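Side-chain contacts in type III pantothenate kinase (Campylobacter jejuni, PDB 2NRH), which probably phosphorylates pantothenate with ATP, the first step of coenzyme A biosynthesis, as a homodimeric kinase of the actin-like ATPase superfamily: residues 22-25 with 26-30; 115-118 with 119-122; 144-147 with 148-152; 179-182 with 183-186; 193-196 with 197-201. The protein carries 2 engineered substitutions. All coordinates share one frame; numbering follows the deposited sequence.

How the contacts relate
All five contacts are local ones at helices or helix ends, in a chain built on two five-stranded mixed sheets that each run in the strand order 3-2-1-4-5. Contact 1 joins outermost strand 21-25 of one sheet to helix 26-30; contact 4 ends helix 178-182, which packs on strand 171-174 of the other. Contact 5 lies on helix 194-204, with the side chain of Ile195 about 4 Å from those of Asp7 and Asp91, predicted to bind ATP and potassium. Tyr122 CE1 packs on Leu150 CD2 at 3.5 Å, and contacts 2 and 3 both touch the second subunit. Contact 4 joins this group where Ile115 CD1 lies 4.1 Å from Phe180 CE2. Contacts 3 and 5 are farthest apart, about 37 Å between centres.

Contact 1 (22-25 with 26-30); sequences FTLN and IDQFL. Engineered in segment 22-25: Asn25 (natural residue Ser).
Leu24 meets Gln28 as the chain passes from the strand into the helix, their CB atoms 3.8 Å apart, while the rest of the leucine packs on Phe15 and Phe32. Asn25, an engineered residue in place of the natural serine, carries most of the contact. Its CG sits between the backbone N and the carbonyl carbon (chi1 66°), which turns the amide back over the first helical turn. There OD1 accepts from Gln28 N at 2.7 Å in a nearly straight bond, the N-H lying almost in line with the C=O. Gln28 answers: beyond CG its chain is extended, and OE1 receives Asn25 N at 3.0 Å, with the donor tilted 33° from the amide plane. The two side-chain amides are stacked, with planes only 15° apart and Asn25 ND2 3.5 Å from Gln28 CD. Asn25 O in turn takes Phe29 N, the first backbone bond of the helix, and Phe29 directs its ring away to Cys6, Ile8 and Ala13, the last two predicted to bind ATP. With strand and helix axes nearly perpendicular, the chain turns sharply here. The reciprocal pair of side-chain-to-backbone bonds between Asn25 and Gln28 is a capping box at a helix N-terminus.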
loop_
_atom_site.group_PDB
_atom_site.type_symbol
_atom_site.label_atom_id
_atom_site.label_comp_id
_atom_site.label_asym_id
_atom_site.label_seq_id
_atom_site.Cartn_x
_atom_site.Cartn_y
_atom_site.Cartn_z
ATOM N N PHE B 22 27.735 -8.307 2.186
ATOM C CA PHE B 22 27.197 -9.170 1.147
ATOM C C PHE B 22 25.853 -9.801 1.480
ATOM O O PHE B 22 25.481 -9.929 2.656
ATOM C CB PHE B 22 28.225 -10.209 0.657
ATOM C CG PHE B 22 28.596 -11.267 1.680
ATOM C CD1 PHE B 22 28.031 -12.550 1.615
ATOM C CD2 PHE B 22 29.534 -11.001 2.670
ATOM C CE1 PHE B 22 28.375 -13.535 2.538
ATOM C CE2 PHE B 22 29.913 -12.021 3.600
ATOM C CZ PHE B 22 29.328 -13.269 3.524
ATOM N N THR B 23 25.147 -10.198 0.432
ATOM C CA THR B 23 23.850 -10.793 0.584
ATOM C C THR B 23 23.794 -12.177 -0.016
ATOM O O THR B 23 24.202 -12.366 -1.174
ATOM C CB THR B 23 22.737 -9.908 -0.009
ATOM O OG1 THR B 23 22.695 -8.692 0.733
ATOM C CG2 THR B 23 21.389 -10.574 0.141
ATOM N N LEU B 24 23.334 -13.147 0.789
ATOM C CA LEU B 24 22.972 -14.474 0.255
ATOM C C LEU B 24 21.443 -14.718 0.274
ATOM O O LEU B 24 20.736 -14.180 1.124
ATOM C CB LEU B 24 23.684 -15.599 1.022
ATOM C CG LEU B 24 25.153 -15.408 1.352
ATOM C CD1 LEU B 24 25.606 -16.512 2.354
ATOM C CD2 LEU B 24 25.985 -15.426 0.093
ATOM N N ASN B 25 20.948 -15.564 -0.620
ATOM C CA ASN B 25 19.562 -15.976 -0.506
ATOM C C ASN B 25 19.506 -17.119 0.483
ATOM O O ASN B 25 20.527 -17.461 1.044
ATOM C CB ASN B 25 18.929 -16.317 -1.856
ATOM C CG ASN B 25 19.531 -17.537 -2.510
ATOM O OD1 ASN B 25 19.970 -18.495 -1.847
ATOM N ND2 ASN B 25 19.552 -17.517 -3.830
ATOM N N ILE B 26 18.335 -17.703 0.695
ATOM C CA ILE B 26 18.179 -18.655 1.788
ATOM C C ILE B 26 18.804 -20.032 1.509
ATOM O O ILE B 26 19.426 -20.582 2.398
ATOM C CB ILE B 26 16.693 -18.752 2.378
ATOM C CG1 ILE B 26 16.198 -17.384 2.956
ATOM C CG2 ILE B 26 16.601 -19.817 3.500
ATOM C CD1 ILE B 26 17.272 -16.607 3.710
ATOM N N ASP B 27 18.642 -20.550 0.288
ATOM C CA ASP B 27 19.383 -21.703 -0.209
ATOM C C ASP B 27 20.895 -21.525 -0.041
ATOM O O ASP B 27 21.579 -22.384 0.548
ATOM C CB ASP B 27 19.054 -21.941 -1.686
ATOM C CG ASP B 27 17.596 -22.417 -1.914
ATOM O OD1 ASP B 27 16.957 -22.887 -0.932
ATOM O OD2 ASP B 27 17.088 -22.320 -3.085
ATOM N N GLN B 28 21.422 -20.398 -0.513
ATOM C CA GLN B 28 22.839 -20.066 -0.313
ATOM C C GLN B 28 23.190 -20.052 1.172
ATOM O O GLN B 28 24.276 -20.531 1.591
ATOM C CB GLN B 28 23.223 -18.748 -1.011
ATOM C CG GLN B 28 23.255 -18.880 -2.593
ATOM C CD GLN B 28 23.038 -17.586 -3.327
ATOM O OE1 GLN B 28 22.831 -16.519 -2.723
ATOM N NE2 GLN B 28 23.065 -17.656 -4.654
ATOM N N PHE B 29 22.274 -19.515 1.988
ATOM C CA PHE B 29 22.587 -19.344 3.374
ATOM C C PHE B 29 22.706 -20.749 4.046
ATOM O O PHE B 29 23.571 -21.011 4.909
ATOM C CB PHE B 29 21.510 -18.496 4.083
ATOM C CG PHE B 29 21.632 -18.532 5.608
ATOM C CD1 PHE B 29 22.591 -17.773 6.249
ATOM C CD2 PHE B 29 20.825 -19.357 6.357
ATOM C CE1 PHE B 29 22.726 -17.797 7.606
ATOM C CE2 PHE B 29 20.954 -19.404 7.771
ATOM C CZ PHE B 29 21.897 -18.643 8.383
ATOM N N LEU B 30 21.824 -21.635 3.642
ATOM C CA LEU B 30 21.793 -22.939 4.263
ATOM C C LEU B 30 23.083 -23.776 3.989
ATOM O O LEU B 30 23.413 -24.678 4.765
ATOM C CB LEU B 30 20.501 -23.673 3.848
ATOM C CG LEU B 30 19.210 -23.032 4.391
ATOM C CD1 LEU B 30 17.957 -23.551 3.690
ATOM C CD2 LEU B 30 19.094 -23.236 5.886
#

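Contact 2 (115-118 with 119-122); sequences IANY and KKIY
Lys119 lays its CB against Ala116 O, at 3.1 Å, while its N donates to Ile115 O; the aliphatic chain then leads away from the preceding turn, bending at chi3 and chi4. Lys120 N makes the next i to i+4 bond, to Ala116 O, and the lysine side chain runs alongside that of Asn117, both pointing the same way. The approach there is loose, with Lys120 CD 3.9 Å from Asn117 OD1, so methylene rather than the ammonium group meets the amide oxygen. Ile121 N bonds Asn117 O, and Ile121 CG2 rests 3.5 Å from Tyr118 O. Its CG1 branch, anti to the backbone N (chi1 -161°), heads outward, and across the dimer Ile121 packs on Ile121 of the second subunit. Tyr122 closes the turn with a bond from N to Tyr118 O at 3.1 Å. The same oxygen lies 3.3 Å from Tyr122 CD2, obliquely to the ring, and the Tyr122 hydroxyl makes a weak hydrogen bond to Ile111 O of the second subunit. Tyr118 packs on Tyr118 of that subunit. Four successive i to i+4 bonds thus form a regular alpha-helix whose Tyr118, Ile121 and Tyr122 side chains contribute to the homodimer interface.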
loop_
_atom_site.group_PDB
_atom_site.type_symbol
_atom_site.label_atom_id
_atom_site.label_comp_id
_atom_site.label_asym_id
_atom_site.label_seq_id
_atom_site.Cartn_x
_atom_site.Cartn_y
_atom_site.Cartn_z
ATOM N N ILE B 115 7.609 -1.738 -2.067
ATOM C CA ILE B 115 7.320 -1.169 -3.393
ATOM C C ILE B 115 7.093 -2.218 -4.482
ATOM O O ILE B 115 6.119 -2.094 -5.273
ATOM C CB ILE B 115 8.435 -0.144 -3.812
ATOM C CG1 ILE B 115 8.434 1.043 -2.847
ATOM C CG2 ILE B 115 8.251 0.360 -5.252
ATOM C CD1 ILE B 115 9.511 2.044 -3.180
ATOM N N ALA B 116 7.956 -3.242 -4.540
ATOM C CA ALA B 116 7.759 -4.379 -5.454
ATOM C C ALA B 116 6.398 -4.992 -5.234
ATOM O O ALA B 116 5.704 -5.317 -6.186
ATOM C CB ALA B 116 8.881 -5.481 -5.287
ATOM N N ASN B 117 5.983 -5.114 -3.975
ATOM C CA ASN B 117 4.679 -5.728 -3.670
ATOM C C ASN B 117 3.487 -4.917 -4.126
ATOM O O ASN B 117 2.550 -5.500 -4.586
ATOM C CB ASN B 117 4.560 -6.117 -2.207
ATOM C CG ASN B 117 5.166 -7.485 -1.947
ATOM O OD1 ASN B 117 5.458 -8.264 -2.891
ATOM N ND2 ASN B 117 5.363 -7.793 -0.679
ATOM N N TYR B 118 3.559 -3.583 -4.011
ATOM C CA TYR B 118 2.560 -2.673 -4.615
ATOM C C TYR B 118 2.418 -2.959 -6.119
ATOM O O TYR B 118 1.308 -3.066 -6.602
ATOM C CB TYR B 118 2.967 -1.203 -4.448
ATOM C CG TYR B 118 2.597 -0.556 -3.137
ATOM C CD1 TYR B 118 1.263 -0.191 -2.852
ATOM C CD2 TYR B 118 3.591 -0.217 -2.197
ATOM C CE1 TYR B 118 0.933 0.448 -1.622
ATOM C CE2 TYR B 118 3.253 0.444 -0.961
ATOM C CZ TYR B 118 1.923 0.772 -0.700
ATOM O OH TYR B 118 1.579 1.446 0.507
ATOM N N LYS B 119 3.544 -3.056 -6.818
ATOM C CA LYS B 119 3.622 -3.431 -8.256
ATOM C C LYS B 119 2.943 -4.757 -8.531
ATOM O O LYS B 119 2.137 -4.810 -9.429
ATOM C CB LYS B 119 5.091 -3.542 -8.680
ATOM C CG LYS B 119 5.502 -2.951 -10.017
ATOM C CD LYS B 119 7.047 -2.848 -10.035
ATOM C CE LYS B 119 7.785 -3.979 -10.878
ATOM N NZ LYS B 119 8.318 -3.560 -12.271
ATOM N N LYS B 120 3.211 -5.806 -7.724
ATOM C CA LYS B 120 2.481 -7.116 -7.834
ATOM C C LYS B 120 0.976 -7.029 -7.645
ATOM O O LYS B 120 0.232 -7.709 -8.365
ATOM C CB LYS B 120 2.949 -8.179 -6.802
ATOM C CG LYS B 120 4.121 -9.055 -7.214
ATOM C CD LYS B 120 4.461 -10.163 -6.164
ATOM C CE LYS B 120 3.263 -11.201 -5.960
ATOM N NZ LYS B 120 3.662 -12.523 -5.239
ATOM N N ILE B 121 0.507 -6.289 -6.623
ATOM C CA ILE B 121 -0.938 -6.271 -6.392
ATOM C C ILE B 121 -1.697 -5.508 -7.474
ATOM O O ILE B 121 -2.782 -5.917 -7.823
ATOM C CB ILE B 121 -1.381 -5.922 -4.927
ATOM C CG1 ILE B 121 -2.844 -6.380 -4.656
ATOM C CG2 ILE B 121 -1.196 -4.432 -4.626
ATOM C CD1 ILE B 121 -3.103 -7.945 -4.219
ATOM N N TYR B 122 -1.129 -4.441 -8.024
ATOM C CA TYR B 122 -1.748 -3.723 -9.158
ATOM C C TYR B 122 -2.003 -4.690 -10.331
ATOM O O TYR B 122 -3.154 -4.834 -10.820
ATOM C CB TYR B 122 -0.888 -2.545 -9.600
ATOM C CG TYR B 122 -1.023 -1.326 -8.716
ATOM C CD1 TYR B 122 -2.295 -0.874 -8.266
ATOM C CD2 TYR B 122 0.097 -0.589 -8.347
ATOM C CE1 TYR B 122 -2.427 0.293 -7.473
ATOM C CE2 TYR B 122 -0.027 0.547 -7.565
ATOM C CZ TYR B 122 -1.290 0.980 -7.109
ATOM O OH TYR B 122 -1.353 2.163 -6.342
#

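Contact 3 (144-147 with 148-152); sequences QKTM and DALSY
Residues 144-152 enter helix 146-165 from a loop, with Lys145 at the N-cap and its O accepting Ala149 N at 2.8 Å and, more weakly, Asp148 N. The Lys145 and Asp148 side chains run obliquely past each other: Lys145 CG lies 3.7 Å from Asp148 OD1, whereas NZ stays 5.3 Å from that oxygen, so the lysine presents its aliphatic part and any attraction between the opposite charges would probably act only at a distance. A water molecule donates to Asp148 OD1 at 2.6 Å and accepts from Gln144 N, bridging the loop to the first turn; the other carboxylate oxygen, OD2, bonds Asn134 ND2. From the next residue, Thr146 CG2 reaches one turn ahead to Leu150 CD1 at 4.1 Å. The threonine's OG1 is directed elsewhere, to the hydroxyl of Tyr70 of the second subunit, a predicted substrate-binding residue. Ser151 doubles back on the helix: with OG beside its own backbone N (chi1 -43°), it donates to Met147 O at 2.6 Å. Ser151 N reaches that carbonyl as well, from the opposite face of its plane, so two donors of one residue grip a single oxygen. Ser151 OG also bonds Asn134 N, tying that loop to this turn. The arrangement is that of a helix N-terminus at a dimer interface, followed by a serine hydroxyl bonded to the i-4 carbonyl.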
loop_
_atom_site.group_PDB
_atom_site.type_symbol
_atom_site.label_atom_id
_atom_site.label_comp_id
_atom_site.label_asym_id
_atom_site.label_seq_id
_atom_site.Cartn_x
_atom_site.Cartn_y
_atom_site.Cartn_z
ATOM N N GLN B 144 -1.487 12.374 -15.040
ATOM C CA GLN B 144 -2.260 12.459 -16.289
ATOM C C GLN B 144 -2.212 11.196 -17.160
ATOM O O GLN B 144 -2.757 11.165 -18.261
ATOM C CB GLN B 144 -1.805 13.656 -17.110
ATOM C CG GLN B 144 -1.209 14.817 -16.306
ATOM C CD GLN B 144 -2.238 15.784 -15.777
ATOM O OE1 GLN B 144 -3.456 15.510 -15.806
ATOM N NE2 GLN B 144 -1.756 16.936 -15.272
ATOM N N LYS B 145 -1.525 10.172 -16.674
ATOM C CA LYS B 145 -1.507 8.870 -17.316
ATOM C C LYS B 145 -1.424 7.770 -16.224
ATOM O O LYS B 145 -0.934 8.031 -15.118
ATOM C CB LYS B 145 -0.330 8.784 -18.315
ATOM C CG LYS B 145 1.052 9.096 -17.751
ATOM C CD LYS B 145 2.055 9.288 -18.881
ATOM C CE LYS B 145 3.416 8.568 -18.609
ATOM N NZ LYS B 145 4.243 8.329 -19.880
ATOM N N THR B 146 -1.902 6.566 -16.550
ATOM C CA THR B 146 -1.974 5.458 -15.606
ATOM C C THR B 146 -0.665 5.030 -14.905
ATOM O O THR B 146 -0.695 4.719 -13.706
ATOM C CB THR B 146 -2.756 4.244 -16.170
ATOM O OG1 THR B 146 -4.127 4.619 -16.329
ATOM C CG2 THR B 146 -2.717 3.088 -15.209
ATOM N N MET B 147 0.454 5.016 -15.636
ATOM C CA MET B 147 1.771 4.807 -15.024
ATOM C C MET B 147 1.969 5.770 -13.848
ATOM O O MET B 147 2.429 5.377 -12.778
ATOM C CB MET B 147 2.906 4.989 -16.062
ATOM C CG MET B 147 4.339 5.197 -15.471
ATOM S SD MET B 147 5.780 4.991 -16.616
ATOM C CE MET B 147 5.498 3.301 -17.070
ATOM N N ASP B 148 1.640 7.034 -14.074
ATOM C CA ASP B 148 1.870 8.065 -13.093
ATOM C C ASP B 148 0.816 7.987 -12.008
ATOM O O ASP B 148 1.104 8.331 -10.849
ATOM C CB ASP B 148 1.903 9.479 -13.730
ATOM C CG ASP B 148 3.217 9.792 -14.460
ATOM O OD1 ASP B 148 3.204 10.765 -15.259
ATOM O OD2 ASP B 148 4.263 9.101 -14.263
ATOM N N ALA B 149 -0.393 7.555 -12.366
ATOM C CA ALA B 149 -1.465 7.429 -11.384
ATOM C C ALA B 149 -1.131 6.382 -10.267
ATOM O O ALA B 149 -1.432 6.605 -9.072
ATOM C CB ALA B 149 -2.763 7.124 -12.045
ATOM N N LEU B 150 -0.490 5.286 -10.689
ATOM C CA LEU B 150 0.105 4.280 -9.818
ATOM C C LEU B 150 1.309 4.771 -9.021
ATOM O O LEU B 150 1.408 4.558 -7.781
ATOM C CB LEU B 150 0.495 3.049 -10.647
ATOM C CG LEU B 150 -0.674 2.388 -11.431
ATOM C CD1 LEU B 150 -0.167 1.359 -12.447
ATOM C CD2 LEU B 150 -1.833 1.790 -10.585
ATOM N N SER B 151 2.251 5.411 -9.717
ATOM C CA SER B 151 3.476 5.829 -9.050
ATOM C C SER B 151 3.180 6.849 -8.001
ATOM O O SER B 151 3.816 6.852 -6.958
ATOM C CB SER B 151 4.497 6.358 -10.030
ATOM O OG SER B 151 4.494 5.489 -11.125
ATOM N N TYR B 152 2.178 7.695 -8.266
ATOM C CA TYR B 152 1.799 8.748 -7.349
ATOM C C TYR B 152 1.096 8.142 -6.134
ATOM O O TYR B 152 1.381 8.500 -4.985
ATOM C CB TYR B 152 0.897 9.734 -8.052
ATOM C CG TYR B 152 0.386 10.889 -7.179
ATOM C CD1 TYR B 152 0.922 12.191 -7.297
ATOM C CD2 TYR B 152 -0.657 10.685 -6.264
ATOM C CE1 TYR B 152 0.413 13.260 -6.508
ATOM C CE2 TYR B 152 -1.174 11.725 -5.488
ATOM C CZ TYR B 152 -0.629 13.008 -5.614
ATOM O OH TYR B 152 -1.169 14.009 -4.826
HETATM O O HOH W 1 1.300 12.544 -15.158
#

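Contact 4 (179-182 with 183-186)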
loop_
_atom_site.group_PDB
_atom_site.type_symbol
_atom_site.label_atom_id
_atom_site.label_comp_id
_atom_site.label_asym_id
_atom_site.label_seq_id
_atom_site.Cartn_x
_atom_site.Cartn_y
_atom_site.Cartn_z
ATOM N N GLN B 179 17.179 4.900 0.242
ATOM C CA GLN B 179 17.811 6.115 -0.353
ATOM C C GLN B 179 16.806 6.901 -1.220
ATOM O O GLN B 179 16.632 8.132 -1.068
ATOM C CB GLN B 179 19.115 5.799 -1.131
ATOM C CG GLN B 179 19.836 7.088 -1.689
ATOM C CD GLN B 179 20.208 8.104 -0.598
ATOM O OE1 GLN B 179 21.191 7.933 0.091
ATOM N NE2 GLN B 179 19.404 9.157 -0.439
ATOM N N PHE B 180 16.106 6.150 -2.071
ATOM C CA PHE B 180 15.016 6.669 -2.849
ATOM C C PHE B 180 13.961 7.422 -2.011
ATOM O O PHE B 180 13.577 8.573 -2.322
ATOM C CB PHE B 180 14.402 5.540 -3.628
ATOM C CG PHE B 180 13.132 5.910 -4.263
ATOM C CD1 PHE B 180 13.111 6.808 -5.328
ATOM C CD2 PHE B 180 11.942 5.382 -3.810
ATOM C CE1 PHE B 180 11.924 7.148 -5.905
ATOM C CE2 PHE B 180 10.791 5.756 -4.376
ATOM C CZ PHE B 180 10.779 6.621 -5.425
ATOM N N LEU B 181 13.517 6.806 -0.920
ATOM C CA LEU B 181 12.529 7.467 -0.047
ATOM C C LEU B 181 13.131 8.657 0.719
ATOM O O LEU B 181 12.487 9.686 0.853
ATOM C CB LEU B 181 11.908 6.478 0.916
ATOM C CG LEU B 181 11.038 5.394 0.252
ATOM C CD1 LEU B 181 10.568 4.502 1.369
ATOM C CD2 LEU B 181 9.837 5.995 -0.552
ATOM N N ALA B 182 14.379 8.514 1.174
ATOM C CA ALA B 182 15.075 9.581 1.886
ATOM C C ALA B 182 15.106 10.910 1.059
ATOM O O ALA B 182 14.766 11.990 1.576
ATOM C CB ALA B 182 16.451 9.121 2.230
ATOM N N ASN B 183 15.449 10.799 -0.232
ATOM C CA ASN B 183 15.531 11.925 -1.157
ATOM C C ASN B 183 14.303 12.800 -1.192
ATOM O O ASN B 183 14.415 13.948 -1.553
ATOM C CB ASN B 183 15.968 11.492 -2.552
ATOM C CG ASN B 183 17.336 10.864 -2.545
ATOM O OD1 ASN B 183 18.056 11.012 -1.574
ATOM N ND2 ASN B 183 17.690 10.112 -3.592
ATOM N N TYR B 184 13.146 12.335 -0.759
ATOM C CA TYR B 184 11.998 13.256 -0.693
ATOM C C TYR B 184 12.012 14.171 0.548
ATOM O O TYR B 184 11.060 14.934 0.774
ATOM C CB TYR B 184 10.696 12.495 -0.611
ATOM C CG TYR B 184 10.233 11.767 -1.844
ATOM C CD1 TYR B 184 9.995 12.432 -3.052
ATOM C CD2 TYR B 184 9.956 10.407 -1.774
ATOM C CE1 TYR B 184 9.530 11.738 -4.177
ATOM C CE2 TYR B 184 9.480 9.707 -2.880
ATOM C CZ TYR B 184 9.264 10.374 -4.075
ATOM O OH TYR B 184 8.822 9.629 -5.132
ATOM N N PHE B 185 13.039 14.057 1.387
ATOM C CA PHE B 185 13.007 14.735 2.685
ATOM C C PHE B 185 14.295 15.473 2.937
ATOM O O PHE B 185 15.382 14.996 2.599
ATOM C CB PHE B 185 12.776 13.726 3.843
ATOM C CG PHE B 185 11.387 13.074 3.853
ATOM C CD1 PHE B 185 10.304 13.725 4.410
ATOM C CD2 PHE B 185 11.199 11.810 3.341
ATOM C CE1 PHE B 185 9.042 13.143 4.399
ATOM C CE2 PHE B 185 9.947 11.214 3.336
ATOM C CZ PHE B 185 8.866 11.876 3.859
ATOM N N ASP B 186 14.195 16.646 3.547
ATOM C CA ASP B 186 15.416 17.222 4.116
ATOM C C ASP B 186 15.475 16.910 5.595
ATOM O O ASP B 186 14.446 16.617 6.213
ATOM C CB ASP B 186 15.570 18.704 3.811
ATOM C CG ASP B 186 14.526 19.532 4.460
ATOM O OD1 ASP B 186 14.823 20.008 5.591
ATOM O OD2 ASP B 186 13.437 19.723 3.856
#
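Phe180 and Tyr184 form the aromatic part of the contact: the edge of the tyrosine ring is directed at the face of the phenylalanine in a T-shaped pair, with centroids 5.6 Å apart and planes at 66°. The nearest approach is by the hydroxyl, Tyr184 OH lying 3.6 Å from Phe180 CZ. Phe180 CG is anti to the backbone N (chi1 169°), which swings the ring along the helix toward the tyrosine. Phe155 of helix 146-165 meets both rings, edge-to-face with Phe180, and extends the aromatic cluster. Apolar packing adds Leu181 CD2, at 4.4 Å from Tyr184 CE2, while Leu181 itself rests on Phe173 and Ile158.

Backbone hydrogen bonds finish helix 178-182. Asn183 N still donates to Gln179 O in helical fashion, but Tyr184 N then turns to Leu181 O, reaching it from above the carbonyl plane at 3.2 Å. Phe185 N bonds Ala182 O at 2.7 Å, closing a type I beta turn from Ala182 to Phe185 through which the chain leaves the helix on its way to strand 188-190 of the second sheet.

Among the polar side chains, Gln179 bends at chi2 and brings NE2 to Asn183 OD1, 2.6 Å away; the N-H points poorly at the oxygen, so this short bond is weak. The two amides pass obliquely, their planes 24° apart.

Carbonyl oxygens also meet the Phe185 ring, with Leu181 O near its plane, 3.5 Å from CD2 at the edge. Tyr159 stacks on this same ring, and Leu171 and Phe173 of strand 171-174 also touch it.

Contact 5 (193-196 with 197-201); sequences LLIF and RGMKK
A Met-aromatic contact within the first turns of helix 194-204 joins Phe196 to Met199, in a largely buried part of the fold where this helix packs against strands 4-8 and 12-16 and helix 75-81. The two side chains lie side by side and point the same way. Met199 SD comes 3.8 Å from Phe196 CD1 and 4.8 Å from the ring centroid, obliquely, 59° off the ring normal. Met199 CG lies beside the backbone N (chi1 -56°) and the chain runs extended to SD, which brings the sulfur alongside the ring; SD also touches Ile195 CG2 at 4.3 Å. Beneath these groups the backbone is helical: Arg197 N bonds Leu193 O, Gly198 N bonds Leu194 O, and Met199 N bonds Ile195 O at 2.9 Å. Lys200 N bonds Phe196 O, and Lys200 CB sits 3.3 Å from the same oxygen. On the polar side, Arg197 lays CG 3.3 Å from Leu193 O before its chain leads away to a long, weak ion pair with Asp191. Asp191 also accepts from Leu193 N, linking the residue before the helix to the arginine. Ile195 and Phe196 both touch Asp7, a predicted ATP-binding residue. The chemistry is two-sided: sulfur, ring and aliphatic carbons meet by dispersion beside the predicted nucleotide site, while Arg197 and Lys200 contribute mainly methylene contacts to backbone oxygens.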
loop_
_atom_site.group_PDB
_atom_site.type_symbol
_atom_site.label_atom_id
_atom_site.label_comp_id
_atom_site.label_asym_id
_atom_site.label_seq_id
_atom_site.Cartn_x
_atom_site.Cartn_y
_atom_site.Cartn_z
ATOM N N LEU B 193 23.474 0.607 6.605
ATOM C CA LEU B 193 23.899 -0.281 7.658
ATOM C C LEU B 193 23.258 -0.024 9.012
ATOM O O LEU B 193 23.837 -0.382 10.019
ATOM C CB LEU B 193 25.420 -0.229 7.824
ATOM C CG LEU B 193 26.376 -0.350 6.628
ATOM C CD1 LEU B 193 27.760 0.151 7.038
ATOM C CD2 LEU B 193 26.500 -1.754 6.092
ATOM N N LEU B 194 22.062 0.548 9.063
ATOM C CA LEU B 194 21.446 0.826 10.361
ATOM C C LEU B 194 21.404 -0.354 11.349
ATOM O O LEU B 194 21.669 -0.199 12.558
ATOM C CB LEU B 194 20.024 1.362 10.206
ATOM C CG LEU B 194 19.844 2.834 10.433
ATOM C CD1 LEU B 194 18.415 3.065 10.818
ATOM C CD2 LEU B 194 20.842 3.397 11.552
ATOM N N ILE B 195 21.036 -1.512 10.820
ATOM C CA ILE B 195 20.774 -2.696 11.597
ATOM C C ILE B 195 22.104 -3.196 12.134
ATOM O O ILE B 195 22.209 -3.502 13.308
ATOM C CB ILE B 195 20.016 -3.772 10.729
ATOM C CG1 ILE B 195 18.548 -3.394 10.614
ATOM C CG2 ILE B 195 20.056 -5.114 11.359
ATOM C CD1 ILE B 195 17.701 -4.411 9.877
ATOM N N PHE B 196 23.106 -3.291 11.260
ATOM C CA PHE B 196 24.438 -3.761 11.654
ATOM C C PHE B 196 25.091 -2.836 12.673
ATOM O O PHE B 196 25.971 -3.277 13.415
ATOM C CB PHE B 196 25.361 -3.884 10.438
ATOM C CG PHE B 196 25.114 -5.076 9.604
ATOM C CD1 PHE B 196 25.149 -6.356 10.155
ATOM C CD2 PHE B 196 24.858 -4.932 8.240
ATOM C CE1 PHE B 196 24.908 -7.482 9.370
ATOM C CE2 PHE B 196 24.619 -6.052 7.431
ATOM C CZ PHE B 196 24.646 -7.338 8.006
ATOM N N ARG B 197 24.707 -1.559 12.675
ATOM C CA ARG B 197 25.108 -0.621 13.732
ATOM C C ARG B 197 24.460 -0.946 15.109
ATOM O O ARG B 197 25.129 -0.905 16.141
ATOM C CB ARG B 197 24.791 0.832 13.338
ATOM C CG ARG B 197 25.596 1.375 12.164
ATOM C CD ARG B 197 25.517 2.949 12.034
ATOM N NE ARG B 197 26.820 3.505 11.615
ATOM C CZ ARG B 197 27.264 4.742 11.886
ATOM N NH1 ARG B 197 26.523 5.628 12.569
ATOM N NH2 ARG B 197 28.466 5.104 11.452
ATOM N N GLY B 198 23.165 -1.258 15.126
ATOM C CA GLY B 198 22.526 -1.825 16.318
ATOM C C GLY B 198 23.230 -3.068 16.820
ATOM O O GLY B 198 23.557 -3.176 18.022
ATOM N N MET B 199 23.487 -4.015 15.912
ATOM C CA MET B 199 24.291 -5.209 16.248
ATOM C C MET B 199 25.720 -4.872 16.751
ATOM O O MET B 199 26.214 -5.479 17.695
ATOM C CB MET B 199 24.345 -6.170 15.073
ATOM C CG MET B 199 22.961 -6.629 14.528
ATOM S SD MET B 199 23.136 -7.666 13.042
ATOM C CE MET B 199 23.749 -9.054 13.816
ATOM N N LYS B 200 26.378 -3.912 16.104
ATOM C CA LYS B 200 27.698 -3.454 16.519
ATOM C C LYS B 200 27.617 -2.953 17.960
ATOM O O LYS B 200 28.450 -3.313 18.791
ATOM C CB LYS B 200 28.190 -2.309 15.602
ATOM C CG LYS B 200 29.592 -2.538 15.053
ATOM C CD LYS B 200 29.611 -2.438 13.528
ATOM C CE LYS B 200 30.863 -3.120 12.908
ATOM N NZ LYS B 200 31.271 -2.522 11.559
ATOM N N LYS B 201 26.598 -2.134 18.240
ATOM C CA LYS B 201 26.365 -1.581 19.573
ATOM C C LYS B 201 26.158 -2.651 20.597
ATOM O O LYS B 201 26.660 -2.518 21.715
ATOM C CB LYS B 201 25.197 -0.599 19.594
ATOM C CG LYS B 201 24.883 -0.008 20.987
ATOM C CD LYS B 201 23.861 1.158 20.947
ATOM C CE LYS B 201 22.976 1.205 22.279
ATOM N NZ LYS B 201 21.929 2.323 22.401
#